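Local coordinates for fatty-acid-binding protein 1 (Arabidopsis thaliana, PDB 4DOO) that binds fatty acids, preferring saturated ones, within a chalcone-isomerase-like fold, and may take part in alpha-linolenic acid metabolism in the plastid, at residues 5-14 with 24-32; 47-58 with 195-205. One frame throughout, in Å; residues are numbered along the deposited sequence.

Interaction 1 of 2, residues 5-14 with 24-32; sequences VVEPKTGFSF and LLGVGLRKK. With DAO (lauric acid), chain C.
Glu-7 OE2, which lies against the Leu-29 side chain, is gripped by two groups of Thr-10. Thr-10 N bonds to Glu-7 OE2 at 2.6 Å on the syn side, tilted from the carboxylate plane. Thr-10 OG1 bonds to Glu-7 OE2 at 2.7 Å, through the anti lone pair. Lys-9 N reaches the other oxygen, OE1, from above the plane. The three bonds fix the rotation of the carboxylate, and Thr-10 OG1 also accepts from Phe-12 N in an ST turn. These bonds brace the turn that joins strands 5-6 and 13-18 of the sheet's edge hairpin.

The Leu-29 and Glu-7 side chains cross at about a right angle, with Leu-29 CD2 3.3 Å from Glu-7 OE2. Leu-29 CD2 also meets Thr-10 CG2 tip to tip at 3.6 Å. Leu-29 CD1 rests on Lys-9 CD at 3.6 Å. Farther along, Val-27 CG1 touches both Glu-7 CG and the Phe-14 ring. That methyl is anti to its own backbone N (chi1 173°), which carries it out to the turn. Leu-24 CD2 closes the row, 3.7 Å from Val-5 CB. Lys-9 NZ makes a salt bridge with Asp-41, which probably eases the nearness of Lys-31 NZ.

Arg-30 NE and NH2 donate almost straight bonds to O2 and O1 of lauric acid, a bidentate clamp. NH1 bonds Lys-31 O. Across the contact the touching is mainly by apolar groups, while the Glu-7 carboxylate is satisfied within its own turn. Arg-30, on strand 22-33, binds the head group together with Tyr-43 and Ser-110.

Interaction 2 of 2, residues 47-58 with 195-205; sequences VYADCDDVKKLV and FLDNAASLAFD
Val-47 and Phe-195 make the tight end of this contact. Val-47 CG1 comes within 3.4 Å of Phe-195 CE2, and the two side chains cross at about a right angle. The methyl approaches the ring obliquely. CG of Phe-195 is anti to the backbone N (chi1 170°), which carries the ring across to strand 39-50. Ala-49 CB lies near the same ring corner, and Leu-80 of helix 76-82 also packs on Phe-195.

Leu-202 fills the middle and buries the most surface of any residue here. Leu-202 CD1 touches Cys-51 SG at 3.7 Å, where the strand gives way to helix 51-61. Leu-202 CD2 packs against Val-54 CG2 at 4.1 Å. Val-54 CG1 rests on the backbone carbonyl Ala-199 O at 3.6 Å. Short segments 51-58 and 195-202 cross at 78°, with axes 9.4 Å apart. Asp-50 caps the N-terminus of helix 51-61: its OD1 accepts from Asp-53 N through the anti lone pair.

The backbones come closest at Lys-55 and Ala-203, but the polar ends beyond them, toward solvent, are held loosely. Val-58 CB meets Ala-203 CB at 4.1 Å. Lys-55 runs out fully extended beyond CG, with Lys-55 CG 3.8 Å from Ala-203 CA. Lys-55 NZ remains 6.4 Å from Asp-205 OD2, so any attraction there is probably weak. Asp-205 is exposed.

The C-terminal helix 189-202 thus packs on the antiparallel sheet of the chalcone-isomerase-like fold, and against the helix that follows strand 39-50. The small side chain of Ala-203 permits the close approach to Lys-55. The joint therefore rests on apolar packing, and the charged groups probably contribute little across it.

Interaction 1 comes first along the chain and closes before interaction 2 opens. Their centres lie 19 Å apart. Both reach the same antiparallel sheet, through the neighbouring strands 22-33 and 39-50. The two contacts meet there: Gly-26 O is 2.8 Å from Val-47 N, and Leu-25 N is 2.8 Å from Val-47 O, both probable hydrogen bonds. Leu-25 and Gly-26 face Val-47 in a classic beta bulge. Interaction 1 belongs to the edge of the sheet where the chain begins. Interaction 2 fastens helix 189-202 to strand 39-50, inside the sheet, and to the helix after it. Strand 22-33 therefore connects that helical packing with the fatty-acid site at Arg-30.

Interaction 1 of 2, residues 5-14 with 24-32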
loop_
_atom_site.group_PDB
_atom_site.type_symbol
_atom_site.label_atom_id
_atom_site.label_comp_id
_atom_site.label_asym_id
_atom_site.label_seq_id
_atom_site.Cartn_x
_atom_site.Cartn_y
_atom_site.Cartn_z
ATOM N N VAL A 5 -4.796 -13.265 -9.091
ATOM C CA VAL A 5 -3.989 -12.544 -10.059
ATOM C C VAL A 5 -2.528 -12.852 -9.757
ATOM O O VAL A 5 -2.068 -12.699 -8.626
ATOM C CB VAL A 5 -4.220 -11.023 -9.961
ATOM C CG1 VAL A 5 -3.333 -10.296 -10.954
ATOM C CG2 VAL A 5 -5.688 -10.707 -10.227
ATOM N N VAL A 6 -1.801 -13.295 -10.772
ATOM C CA VAL A 6 -0.401 -13.638 -10.592
ATOM C C VAL A 6 0.530 -12.532 -11.050
ATOM O O VAL A 6 0.358 -11.973 -12.133
ATOM C CB VAL A 6 -0.040 -14.915 -11.377
ATOM C CG1 VAL A 6 1.439 -15.240 -11.196
ATOM C CG2 VAL A 6 -0.900 -16.070 -10.909
ATOM N N GLU A 7 1.510 -12.203 -10.217
ATOM C CA GLU A 7 2.487 -11.197 -10.590
ATOM C C GLU A 7 3.450 -12.026 -11.439
ATOM O O GLU A 7 4.149 -12.899 -10.926
ATOM C CB GLU A 7 3.182 -10.643 -9.346
ATOM C CG GLU A 7 4.049 -9.429 -9.595
ATOM C CD GLU A 7 5.238 -9.730 -10.480
ATOM O OE1 GLU A 7 5.278 -9.222 -11.621
ATOM O OE2 GLU A 7 6.134 -10.479 -10.033
ATOM N N PRO A 8 3.484 -11.772 -12.756
ATOM C CA PRO A 8 4.339 -12.491 -13.707
ATOM C C PRO A 8 5.815 -12.698 -13.373
ATOM O O PRO A 8 6.287 -13.835 -13.348
ATOM C CB PRO A 8 4.139 -11.711 -15.011
ATOM C CG PRO A 8 3.806 -10.333 -14.540
ATOM C CD PRO A 8 2.856 -10.609 -13.407
ATOM N N LYS A 9 6.542 -11.615 -13.124
ATOM C CA LYS A 9 7.967 -11.729 -12.842
ATOM C C LYS A 9 8.338 -12.648 -11.688
ATOM O O LYS A 9 9.317 -13.386 -11.781
ATOM C CB LYS A 9 8.591 -10.355 -12.594
ATOM C CG LYS A 9 10.109 -10.420 -12.470
ATOM C CD LYS A 9 10.750 -9.054 -12.343
ATOM C CE LYS A 9 12.269 -9.170 -12.371
ATOM N NZ LYS A 9 12.934 -7.861 -12.125
ATOM N N THR A 10 7.561 -12.606 -10.610
ATOM C CA THR A 10 7.839 -13.426 -9.431
ATOM C C THR A 10 6.997 -14.694 -9.350
ATOM O O THR A 10 7.405 -15.674 -8.733
ATOM C CB THR A 10 7.609 -12.628 -8.131
ATOM O OG1 THR A 10 6.224 -12.288 -8.023
ATOM C CG2 THR A 10 8.433 -11.355 -8.133
ATOM N N GLY A 11 5.822 -14.674 -9.970
ATOM C CA GLY A 11 4.951 -15.829 -9.929
ATOM C C GLY A 11 4.038 -15.835 -8.715
ATOM O O GLY A 11 3.199 -16.724 -8.570
ATOM N N PHE A 12 4.183 -14.844 -7.840
ATOM C CA PHE A 12 3.350 -14.780 -6.639
ATOM C C PHE A 12 1.897 -14.458 -6.970
ATOM O O PHE A 12 1.613 -13.647 -7.851
ATOM C CB PHE A 12 3.914 -13.754 -5.648
ATOM C CG PHE A 12 5.222 -14.172 -5.023
ATOM C CD1 PHE A 12 5.620 -13.647 -3.803
ATOM C CD2 PHE A 12 6.048 -15.101 -5.651
ATOM C CE1 PHE A 12 6.819 -14.040 -3.210
ATOM C CE2 PHE A 12 7.250 -15.501 -5.066
ATOM C CZ PHE A 12 7.633 -14.969 -3.842
ATOM N N SER A 13 0.984 -15.100 -6.251
ATOM C CA SER A 13 -0.444 -14.927 -6.483
ATOM C C SER A 13 -1.155 -14.083 -5.428
ATOM O O SER A 13 -0.839 -14.153 -4.239
ATOM C CB SER A 13 -1.109 -16.303 -6.571
ATOM O OG SER A 13 -2.503 -16.191 -6.777
ATOM N N PHE A 14 -2.114 -13.287 -5.887
ATOM C CA PHE A 14 -2.915 -12.423 -5.023
ATOM C C PHE A 14 -4.394 -12.660 -5.316
ATOM O O PHE A 14 -4.808 -12.669 -6.473
ATOM C CB PHE A 14 -2.606 -10.948 -5.288
ATOM C CG PHE A 14 -1.229 -10.529 -4.873
ATOM C CD1 PHE A 14 -1.005 -9.968 -3.622
ATOM C CD2 PHE A 14 -0.148 -10.698 -5.738
ATOM C CE1 PHE A 14 0.276 -9.577 -3.237
ATOM C CE2 PHE A 14 1.131 -10.311 -5.359
ATOM C CZ PHE A 14 1.343 -9.749 -4.107
ATOM N N LEU A 24 -8.888 -6.215 -5.382
ATOM C CA LEU A 24 -7.507 -6.002 -5.806
ATOM C C LEU A 24 -7.564 -5.090 -7.026
ATOM O O LEU A 24 -8.206 -5.424 -8.033
ATOM C CB LEU A 24 -6.857 -7.331 -6.195
ATOM C CG LEU A 24 -5.423 -7.256 -6.722
ATOM C CD1 LEU A 24 -4.504 -6.695 -5.633
ATOM C CD2 LEU A 24 -4.966 -8.656 -7.151
ATOM N N LEU A 25 -6.890 -3.947 -6.945
ATOM C CA LEU A 25 -6.890 -2.990 -8.047
ATOM C C LEU A 25 -5.543 -2.846 -8.751
ATOM O O LEU A 25 -5.467 -2.377 -9.889
ATOM C CB LEU A 25 -7.349 -1.621 -7.542
ATOM C CG LEU A 25 -8.714 -1.577 -6.847
ATOM C CD1 LEU A 25 -8.990 -0.158 -6.386
ATOM C CD2 LEU A 25 -9.810 -2.050 -7.800
ATOM N N GLY A 26 -4.473 -3.243 -8.080
ATOM C CA GLY A 26 -3.162 -3.134 -8.694
ATOM C C GLY A 26 -2.145 -4.051 -8.050
ATOM O O GLY A 26 -2.202 -4.303 -6.849
ATOM N N VAL A 27 -1.218 -4.554 -8.858
ATOM C CA VAL A 27 -0.169 -5.442 -8.369
ATOM C C VAL A 27 1.172 -4.944 -8.883
ATOM O O VAL A 27 1.310 -4.634 -10.065
ATOM C CB VAL A 27 -0.405 -6.887 -8.858
ATOM C CG1 VAL A 27 0.789 -7.770 -8.494
ATOM C CG2 VAL A 27 -1.673 -7.432 -8.229
ATOM N N GLY A 28 2.159 -4.869 -7.995
ATOM C CA GLY A 28 3.468 -4.394 -8.400
ATOM C C GLY A 28 4.627 -5.025 -7.650
ATOM O O GLY A 28 4.444 -5.949 -6.852
ATOM N N LEU A 29 5.828 -4.516 -7.917
ATOM C CA LEU A 29 7.044 -5.006 -7.279
ATOM C C LEU A 29 7.810 -3.852 -6.648
ATOM O O LEU A 29 7.917 -2.771 -7.234
ATOM C CB LEU A 29 7.952 -5.693 -8.307
ATOM C CG LEU A 29 7.469 -6.957 -9.018
ATOM C CD1 LEU A 29 8.572 -7.452 -9.950
ATOM C CD2 LEU A 29 7.117 -8.032 -7.996
ATOM N N ARG A 30 8.327 -4.088 -5.448
ATOM C CA ARG A 30 9.120 -3.101 -4.730
ATOM C C ARG A 30 10.542 -3.592 -4.927
ATOM O O ARG A 30 10.902 -4.678 -4.460
ATOM C CB ARG A 30 8.755 -3.100 -3.242
ATOM C CG ARG A 30 9.299 -1.935 -2.413
ATOM C CD ARG A 30 10.747 -2.115 -1.969
ATOM N NE ARG A 30 11.061 -1.201 -0.869
ATOM C CZ ARG A 30 12.167 -0.470 -0.789
ATOM N NH1 ARG A 30 13.084 -0.539 -1.745
ATOM N NH2 ARG A 30 12.353 0.336 0.250
ATOM N N LYS A 31 11.340 -2.806 -5.636
ATOM C CA LYS A 31 12.721 -3.179 -5.911
ATOM C C LYS A 31 13.719 -2.351 -5.122
ATOM O O LYS A 31 13.371 -1.351 -4.497
ATOM C CB LYS A 31 13.016 -3.013 -7.404
ATOM C CG LYS A 31 12.137 -3.851 -8.313
ATOM C CD LYS A 31 12.315 -3.461 -9.772
ATOM C CE LYS A 31 11.361 -4.245 -10.665
ATOM N NZ LYS A 31 11.509 -3.876 -12.101
ATOM N N LYS A 32 14.969 -2.797 -5.158
ATOM C CA LYS A 32 16.072 -2.113 -4.507
ATOM C C LYS A 32 17.130 -1.941 -5.589
ATOM O O LYS A 32 17.629 -2.925 -6.144
ATOM C CB LYS A 32 16.631 -2.955 -3.360
ATOM C CG LYS A 32 17.945 -2.441 -2.787
ATOM C CD LYS A 32 17.816 -1.041 -2.212
ATOM C CE LYS A 32 19.129 -0.594 -1.582
ATOM N NZ LYS A 32 19.043 0.780 -1.011
HETATM O O1 DAO C . 10.389 0.435 2.274
HETATM O O2 DAO C . 9.206 -1.021 1.116
HETATM C C1 DAO C . 9.315 -0.164 2.025
HETATM C C2 DAO C . 8.100 0.151 2.868
HETATM C C3 DAO C . 7.756 -1.043 3.742
HETATM C C4 DAO C . 6.649 -0.693 4.747
HETATM C C5 DAO C . 6.092 -1.953 5.413
HETATM C C6 DAO C . 6.984 -2.420 6.560
HETATM C C7 DAO C . 6.840 -3.913 6.803
HETATM C C8 DAO C . 8.033 -4.431 7.592
HETATM C C9 DAO C . 8.000 -5.944 7.712
HETATM C C10 DAO C . 9.158 -6.432 8.577
HETATM C C11 DAO C . 8.791 -7.733 9.284
HETATM C C12 DAO C . 10.004 -8.331 9.964
#

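Interaction 2 of 2, residues 47-58 with 195-205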
loop_
_atom_site.group_PDB
_atom_site.type_symbol
_atom_site.label_atom_id
_atom_site.label_comp_id
_atom_site.label_asym_id
_atom_site.label_seq_id
_atom_site.Cartn_x
_atom_site.Cartn_y
_atom_site.Cartn_z
ATOM N N VAL A 47 -2.566 -3.995 -4.085
ATOM C CA VAL A 47 -3.314 -2.926 -3.434
ATOM C C VAL A 47 -4.813 -3.171 -3.579
ATOM O O VAL A 47 -5.325 -3.275 -4.696
ATOM C CB VAL A 47 -2.969 -1.553 -4.046
ATOM C CG1 VAL A 47 -3.702 -0.451 -3.289
ATOM C CG2 VAL A 47 -1.460 -1.320 -3.995
ATOM N N TYR A 48 -5.498 -3.257 -2.438
ATOM C CA TYR A 48 -6.940 -3.501 -2.381
ATOM C C TYR A 48 -7.696 -2.294 -1.826
ATOM O O TYR A 48 -7.192 -1.594 -0.954
ATOM C CB TYR A 48 -7.251 -4.690 -1.470
ATOM C CG TYR A 48 -6.675 -6.012 -1.905
ATOM C CD1 TYR A 48 -5.326 -6.315 -1.697
ATOM C CD2 TYR A 48 -7.482 -6.972 -2.506
ATOM C CE1 TYR A 48 -4.798 -7.543 -2.074
ATOM C CE2 TYR A 48 -6.964 -8.208 -2.891
ATOM C CZ TYR A 48 -5.622 -8.487 -2.669
ATOM O OH TYR A 48 -5.101 -9.707 -3.045
ATOM N N ALA A 49 -8.907 -2.074 -2.323
ATOM C CA ALA A 49 -9.741 -0.966 -1.857
ATOM C C ALA A 49 -11.189 -1.440 -1.712
ATOM O O ALA A 49 -11.683 -2.205 -2.535
ATOM C CB ALA A 49 -9.664 0.200 -2.838
ATOM N N ASP A 50 -11.858 -0.987 -0.656
ATOM C CA ASP A 50 -13.248 -1.357 -0.409
ATOM C C ASP A 50 -14.133 -0.734 -1.483
ATOM O O ASP A 50 -14.118 0.481 -1.689
ATOM C CB ASP A 50 -13.682 -0.877 0.980
ATOM C CG ASP A 50 -15.133 -1.198 1.279
ATOM O OD1 ASP A 50 -16.025 -0.467 0.796
ATOM O OD2 ASP A 50 -15.382 -2.194 1.988
ATOM N N CYS A 51 -14.903 -1.577 -2.163
ATOM C CA CYS A 51 -15.780 -1.138 -3.243
ATOM C C CYS A 51 -16.776 -0.059 -2.864
ATOM O O CYS A 51 -16.901 0.946 -3.563
ATOM C CB CYS A 51 -16.545 -2.334 -3.811
ATOM S SG CYS A 51 -15.486 -3.532 -4.618
ATOM N N ASP A 52 -17.498 -0.269 -1.768
ATOM C CA ASP A 52 -18.496 0.709 -1.345
ATOM C C ASP A 52 -17.880 2.067 -1.026
ATOM O O ASP A 52 -18.445 3.102 -1.370
ATOM C CB ASP A 52 -19.270 0.201 -0.126
ATOM C CG ASP A 52 -20.082 -1.049 -0.426
ATOM O OD1 ASP A 52 -20.735 -1.103 -1.490
ATOM O OD2 ASP A 52 -20.077 -1.974 0.413
ATOM N N ASP A 53 -16.730 2.059 -0.359
ATOM C CA ASP A 53 -16.046 3.296 0.006
ATOM C C ASP A 53 -15.629 4.074 -1.237
ATOM O O ASP A 53 -15.748 5.304 -1.282
ATOM C CB ASP A 53 -14.816 2.987 0.863
ATOM C CG ASP A 53 -15.176 2.495 2.256
ATOM O OD1 ASP A 53 -14.274 2.000 2.959
ATOM O OD2 ASP A 53 -16.357 2.610 2.654
ATOM N N VAL A 54 -15.130 3.361 -2.243
ATOM C CA VAL A 54 -14.719 4.012 -3.482
ATOM C C VAL A 54 -15.943 4.569 -4.204
ATOM O O VAL A 54 -15.921 5.695 -4.698
ATOM C CB VAL A 54 -13.977 3.029 -4.414
ATOM C CG1 VAL A 54 -13.712 3.680 -5.762
ATOM C CG2 VAL A 54 -12.665 2.611 -3.775
ATOM N N LYS A 55 -17.015 3.783 -4.259
ATOM C CA LYS A 55 -18.238 4.225 -4.921
ATOM C C LYS A 55 -18.780 5.500 -4.281
ATOM O O LYS A 55 -19.260 6.391 -4.976
ATOM C CB LYS A 55 -19.311 3.131 -4.868
ATOM C CG LYS A 55 -18.977 1.892 -5.671
ATOM C CD LYS A 55 -20.083 0.850 -5.568
ATOM C CE LYS A 55 -19.748 -0.387 -6.387
ATOM N NZ LYS A 55 -20.836 -1.400 -6.316
ATOM N N LYS A 56 -18.695 5.591 -2.958
ATOM C CA LYS A 56 -19.193 6.769 -2.261
ATOM C C LYS A 56 -18.360 8.012 -2.576
ATOM O O LYS A 56 -18.907 9.091 -2.796
ATOM C CB LYS A 56 -19.221 6.532 -0.748
ATOM C CG LYS A 56 -19.741 7.730 0.030
ATOM C CD LYS A 56 -19.858 7.451 1.515
ATOM C CE LYS A 56 -20.289 8.705 2.258
ATOM N NZ LYS A 56 -21.526 9.288 1.669
ATOM N N LEU A 57 -17.040 7.855 -2.601
ATOM C CA LEU A 57 -16.143 8.963 -2.906
ATOM C C LEU A 57 -16.445 9.493 -4.308
ATOM O O LEU A 57 -16.638 10.697 -4.498
ATOM C CB LEU A 57 -14.685 8.491 -2.797
ATOM C CG LEU A 57 -13.512 9.434 -3.093
ATOM C CD1 LEU A 57 -13.330 9.583 -4.590
ATOM C CD2 LEU A 57 -13.748 10.781 -2.428
ATOM N N VAL A 58 -16.504 8.595 -5.284
ATOM C CA VAL A 58 -16.795 8.994 -6.655
ATOM C C VAL A 58 -18.176 9.643 -6.752
ATOM O O VAL A 58 -18.338 10.684 -7.386
ATOM C CB VAL A 58 -16.744 7.782 -7.615
ATOM C CG1 VAL A 58 -17.221 8.190 -8.994
ATOM C CG2 VAL A 58 -15.321 7.244 -7.689
ATOM N N PHE A 195 -3.960 0.757 -10.573
ATOM C CA PHE A 195 -4.801 1.031 -9.417
ATOM C C PHE A 195 -5.781 2.163 -9.702
ATOM O O PHE A 195 -6.972 2.041 -9.420
ATOM C CB PHE A 195 -3.939 1.378 -8.191
ATOM C CG PHE A 195 -4.727 1.913 -7.022
ATOM C CD1 PHE A 195 -5.017 3.271 -6.923
ATOM C CD2 PHE A 195 -5.198 1.057 -6.033
ATOM C CE1 PHE A 195 -5.767 3.769 -5.853
ATOM C CE2 PHE A 195 -5.949 1.547 -4.961
ATOM C CZ PHE A 195 -6.230 2.903 -4.874
ATOM N N LEU A 196 -5.273 3.258 -10.259
ATOM C CA LEU A 196 -6.102 4.416 -10.568
ATOM C C LEU A 196 -7.107 4.104 -11.677
ATOM O O LEU A 196 -8.259 4.546 -11.622
ATOM C CB LEU A 196 -5.215 5.598 -10.961
ATOM C CG LEU A 196 -4.300 6.105 -9.839
ATOM C CD1 LEU A 196 -3.369 7.203 -10.376
ATOM C CD2 LEU A 196 -5.154 6.637 -8.695
ATOM N N ASP A 197 -6.674 3.340 -12.675
ATOM C CA ASP A 197 -7.561 2.960 -13.769
ATOM C C ASP A 197 -8.710 2.119 -13.226
ATOM O O ASP A 197 -9.871 2.368 -13.541
ATOM C CB ASP A 197 -6.828 2.136 -14.840
ATOM C CG ASP A 197 -5.915 2.974 -15.729
ATOM O OD1 ASP A 197 -6.074 4.211 -15.777
ATOM O OD2 ASP A 197 -5.040 2.382 -16.402
ATOM N N ASN A 198 -8.388 1.123 -12.401
ATOM C CA ASN A 198 -9.415 0.245 -11.857
ATOM C C ASN A 198 -10.258 0.889 -10.763
ATOM O O ASN A 198 -11.428 0.541 -10.596
ATOM C CB ASN A 198 -8.791 -1.073 -11.367
ATOM C CG ASN A 198 -8.172 -1.877 -12.503
ATOM O OD1 ASN A 198 -8.744 -1.960 -13.596
ATOM N ND2 ASN A 198 -7.006 -2.473 -12.255
ATOM N N ALA A 199 -9.674 1.827 -10.020
ATOM C CA ALA A 199 -10.427 2.516 -8.975
ATOM C C ALA A 199 -11.478 3.387 -9.661
ATOM O O ALA A 199 -12.600 3.529 -9.174
ATOM C CB ALA A 199 -9.492 3.393 -8.119
ATOM N N ALA A 200 -11.104 3.958 -10.801
ATOM C CA ALA A 200 -12.007 4.815 -11.563
ATOM C C ALA A 200 -13.158 4.004 -12.152
ATOM O O ALA A 200 -14.273 4.505 -12.298
ATOM C CB ALA A 200 -11.241 5.519 -12.680
ATOM N N SER A 201 -12.883 2.745 -12.480
ATOM C CA SER A 201 -13.889 1.862 -13.067
ATOM C C SER A 201 -14.763 1.179 -12.021
ATOM O O SER A 201 -15.922 0.864 -12.280
ATOM C CB SER A 201 -13.210 0.774 -13.910
ATOM O OG SER A 201 -12.403 1.329 -14.932
ATOM N N LEU A 202 -14.193 0.952 -10.843
ATOM C CA LEU A 202 -14.873 0.257 -9.753
ATOM C C LEU A 202 -16.270 0.758 -9.402
ATOM O O LEU A 202 -17.133 -0.030 -9.019
ATOM C CB LEU A 202 -13.980 0.273 -8.504
ATOM C CG LEU A 202 -14.362 -0.643 -7.342
ATOM C CD1 LEU A 202 -14.508 -2.080 -7.836
ATOM C CD2 LEU A 202 -13.297 -0.551 -6.261
ATOM N N ALA A 203 -16.507 2.055 -9.540
ATOM C CA ALA A 203 -17.815 2.609 -9.212
ATOM C C ALA A 203 -18.908 2.216 -10.203
ATOM O O ALA A 203 -20.094 2.388 -9.918
ATOM C CB ALA A 203 -17.733 4.129 -9.112
ATOM N N PHE A 204 -18.516 1.680 -11.356
ATOM C CA PHE A 204 -19.485 1.294 -12.378
ATOM C C PHE A 204 -19.722 -0.210 -12.526
ATOM O O PHE A 204 -20.310 -0.654 -13.513
ATOM C CB PHE A 204 -19.067 1.880 -13.730
ATOM C CG PHE A 204 -18.872 3.369 -13.701
ATOM C CD1 PHE A 204 -17.599 3.918 -13.558
ATOM C CD2 PHE A 204 -19.966 4.226 -13.769
ATOM C CE1 PHE A 204 -17.423 5.298 -13.481
ATOM C CE2 PHE A 204 -19.800 5.605 -13.692
ATOM C CZ PHE A 204 -18.524 6.144 -13.548
ATOM N N ASP A 205 -19.284 -0.993 -11.547
ATOM C CA ASP A 205 -19.466 -2.441 -11.615
ATOM C C ASP A 205 -20.845 -2.889 -11.134
ATOM O O ASP A 205 -21.512 -2.084 -10.451
ATOM C CB ASP A 205 -18.380 -3.147 -10.799
ATOM C CG ASP A 205 -16.989 -2.887 -11.341
ATOM O OD1 ASP A 205 -16.758 -3.151 -12.539
ATOM O OD2 ASP A 205 -16.124 -2.420 -10.570
#